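MutT/nudix family protein (PDB 4HFQ) hydrolyses UDP-linked precursors of peptidoglycan biosynthesis, acting as a UDP-X diphosphatase of the Nudix family. Local coordinates at residues E113-E116 with F120-K123. Numbering follows the deposited sequence. Where two conformers were deposited one is given.
Sequences EIEE and FKAK. With PEG (di(hydroxyethyl)ether), chain I.
Ala122, whose side chain packs on Ile114, donates its backbone N to O4 of a di(hydroxyethyl)ether at 3.1 Å, nearly straight at 160°. This molecule, probably from the crystallisation liquor, spans the two segments, but its weak bond from O1 to Glu115 OE1 is doubtful, since its ether O2 is modelled too close to the same carboxylate oxygen. Between the backbones, Glu115 CA makes one CA-H...O contact with Phe120 O at 3.2 Å. Ile114 CG2 packs against that same oxygen, 3.6 Å away. The first side-chain bond of Phe120 leads away from the helix, and its side chain touches Leu152. One residue further on, Lys121 turns its CB away as well, but the bend at chi2 (-79°) brings the chain up alongside Glu115, both pointing the same way. NZ of Lys121 then meets OE2 of Glu115 at 3.3 Å, a salt bridge whose hydrogen bond is weak, while the lysine methylenes run beside the carboxylate. Glu115 reaches this place with CG anti to its own backbone N (chi1 -170°) and the rest of the chain extended. On the side facing the sheet, Ala122 points toward the helix, and its CB sits 3.9 Å from Ile114 CD1; Ile114 is buried, also touching Cys150, Leu152 and Ala74. By sequence, 113-116 lies in the REUXEEXGU part of the Nudix motif on helix 106-118, and Phe120, at its closing hydrophobic position, starts strand 120-132, which pairs with strand 143-153. Chemically, the apolar Ile114-Ala122 contact seats the helix against the sheet, while the long salt bridge at the surface probably adds a modest electrostatic pull.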
ATOM      1  N   GLU A 113       8.660 -17.548   2.429  1.00 11.53           N
ATOM      2  CA  GLU A 113       7.352 -18.021   2.865  1.00 12.06           C
ATOM      3  C   GLU A 113       6.944 -19.299   2.153  1.00 11.16           C
ATOM      4  O   GLU A 113       6.407 -20.206   2.794  1.00 10.72           O
ATOM      5  CB  GLU A 113       6.312 -16.908   2.794  1.00 13.93           C
ATOM      6  CG  GLU A 113       6.780 -15.798   3.723  1.00 15.89           C
ATOM      7  CD  GLU A 113       5.942 -14.552   3.722  1.00 17.66           C
ATOM      8  OE1 GLU A 113       4.865 -14.553   3.119  1.00 18.96           O
ATOM      9  OE2 GLU A 113       6.377 -13.561   4.347  1.00 19.42           O
ATOM     10  N   ILE A 114       7.250 -19.426   0.865  1.00 10.95           N
ATOM     11  CA  ILE A 114       7.016 -20.706   0.175  1.00 11.31           C
ATOM     12  C   ILE A 114       7.767 -21.846   0.888  1.00 11.98           C
ATOM     13  O   ILE A 114       7.194 -22.911   1.157  1.00 12.10           O
ATOM     14  CB  ILE A 114       7.448 -20.653  -1.287  1.00 10.53           C
ATOM     15  CG1 ILE A 114       6.520 -19.742  -2.103  1.00 10.57           C
ATOM     16  CG2 ILE A 114       7.451 -22.071  -1.891  1.00 10.54           C
ATOM     17  CD1 ILE A 114       7.126 -19.372  -3.442  1.00 11.03           C
ATOM     18  N   GLU A 115       9.035 -21.638   1.221  1.00 12.34           N
ATOM     19  CA  GLU A 115       9.802 -22.734   1.831  1.00 13.59           C
ATOM     20  C   GLU A 115       9.248 -23.080   3.209  1.00 13.73           C
ATOM     21  O   GLU A 115       9.088 -24.263   3.545  1.00 13.70           O
ATOM     22  CB  GLU A 115      11.295 -22.406   1.917  1.00 15.85           C
ATOM     23  CG  GLU A 115      12.146 -23.615   2.321  1.00 18.98           C
ATOM     24  CD  GLU A 115      13.638 -23.392   2.145  1.00 22.06           C
ATOM     25  OE1 GLU A 115      14.043 -22.301   1.724  1.00 24.55           O
ATOM     26  OE2 GLU A 115      14.424 -24.314   2.447  1.00 25.93           O
ATOM     27  N   GLU A 116       8.950 -22.064   4.010  1.00 13.33           N
ATOM     28  CA  GLU A 116       8.464 -22.263   5.372  1.00 14.69           C
ATOM     29  C   GLU A 116       7.114 -22.951   5.412  1.00 14.22           C
ATOM     30  O   GLU A 116       6.864 -23.793   6.279  1.00 15.32           O
ATOM     31  CB  GLU A 116       8.402 -20.927   6.126  1.00 15.72           C
ATOM     32  CG  GLU A 116       9.772 -20.347   6.436  1.00 18.46           C
ATOM     33  CD  GLU A 116       9.732 -18.942   7.017  1.00 20.21           C
ATOM     34  OE1 GLU A 116       8.707 -18.241   6.903  1.00 23.39           O
ATOM     35  OE2 GLU A 116      10.757 -18.541   7.594  1.00 22.62           O
ATOM     36  N   PHE A 120       9.101 -26.472   0.158  1.00 17.29           N
ATOM     37  CA  PHE A 120       9.827 -26.466  -1.112  1.00 18.05           C
ATOM     38  C   PHE A 120      10.662 -25.223  -1.375  1.00 18.14           C
ATOM     39  O   PHE A 120      10.252 -24.096  -1.060  1.00 16.91           O
ATOM     40  CB  PHE A 120       8.857 -26.628  -2.269  1.00 19.08           C
ATOM     41  CG  PHE A 120       8.296 -28.014  -2.394  1.00 20.58           C
ATOM     42  CD1 PHE A 120       7.189 -28.397  -1.655  1.00 21.39           C
ATOM     43  CD2 PHE A 120       8.881 -28.933  -3.258  1.00 21.47           C
ATOM     44  CE1 PHE A 120       6.673 -29.678  -1.762  1.00 22.75           C
ATOM     45  CE2 PHE A 120       8.365 -30.222  -3.374  1.00 22.02           C
ATOM     46  CZ  PHE A 120       7.259 -30.587  -2.627  1.00 22.77           C
ATOM     47  N   LYS A 121      11.837 -25.438  -1.957  1.00 18.09           N
ATOM     48  CA  LYS A 121      12.585 -24.363  -2.605  1.00 18.05           C
ATOM     49  C   LYS A 121      11.783 -23.976  -3.835  1.00 17.05           C
ATOM     50  O   LYS A 121      10.966 -24.765  -4.320  1.00 16.94           O
ATOM     51  CB  LYS A 121      13.967 -24.849  -3.034  1.00 20.72           C
ATOM     52  CG  LYS A 121      14.804 -25.460  -1.919  1.00 24.03           C
ATOM     53  CD  LYS A 121      15.446 -24.414  -1.029  1.00 26.52           C
ATOM     54  CE  LYS A 121      16.730 -24.974  -0.440  1.00 28.07           C
ATOM     55  NZ  LYS A 121      17.204 -24.165   0.713  1.00 30.86           N
ATOM     56  N   ALA A 122      11.983 -22.761  -4.333  1.00 15.85           N
ATOM     57  CA  ALA A 122      11.209 -22.294  -5.471  1.00 15.05           C
ATOM     58  C   ALA A 122      11.967 -21.252  -6.274  1.00 14.53           C
ATOM     59  O   ALA A 122      13.026 -20.792  -5.859  1.00 14.68           O
ATOM     60  CB  ALA A 122       9.877 -21.702  -4.999  1.00 15.10           C
ATOM     61  N   LYS A 123      11.401 -20.898  -7.424  0.50 14.34           N
ATOM     62  CA  LYS A 123      11.900 -19.867  -8.317  0.50 14.55           C
ATOM     63  C   LYS A 123      10.743 -18.889  -8.514  0.50 13.54           C
ATOM     64  O   LYS A 123       9.602 -19.326  -8.653  0.50 12.95           O
ATOM     65  CB  LYS A 123      12.277 -20.501  -9.662  0.50 15.64           C
ATOM     66  CG  LYS A 123      12.481 -19.528 -10.809  0.50 16.69           C
ATOM     67  CD  LYS A 123      12.749 -20.263 -12.114  0.50 17.42           C
ATOM     68  CE  LYS A 123      12.536 -19.349 -13.311  0.50 18.65           C
ATOM     69  NZ  LYS A 123      13.267 -18.058 -13.187  0.50 19.63           N
TER
HETATM   70  C1  PEG I 307      14.691 -18.479   2.915  1.00 34.08           C
HETATM   71  O1  PEG I 307      13.915 -19.470   3.607  1.00 35.60           O
HETATM   72  C2  PEG I 307      14.429 -18.554   1.412  1.00 32.84           C
HETATM   73  O2  PEG I 307      14.402 -19.907   0.961  1.00 35.80           O
HETATM   74  C3  PEG I 307      13.640 -20.091  -0.234  1.00 31.28           C
HETATM   75  C4  PEG I 307      14.472 -20.797  -1.298  1.00 32.26           C
HETATM   76  O4  PEG I 307      13.679 -20.993  -2.477  1.00 28.67           O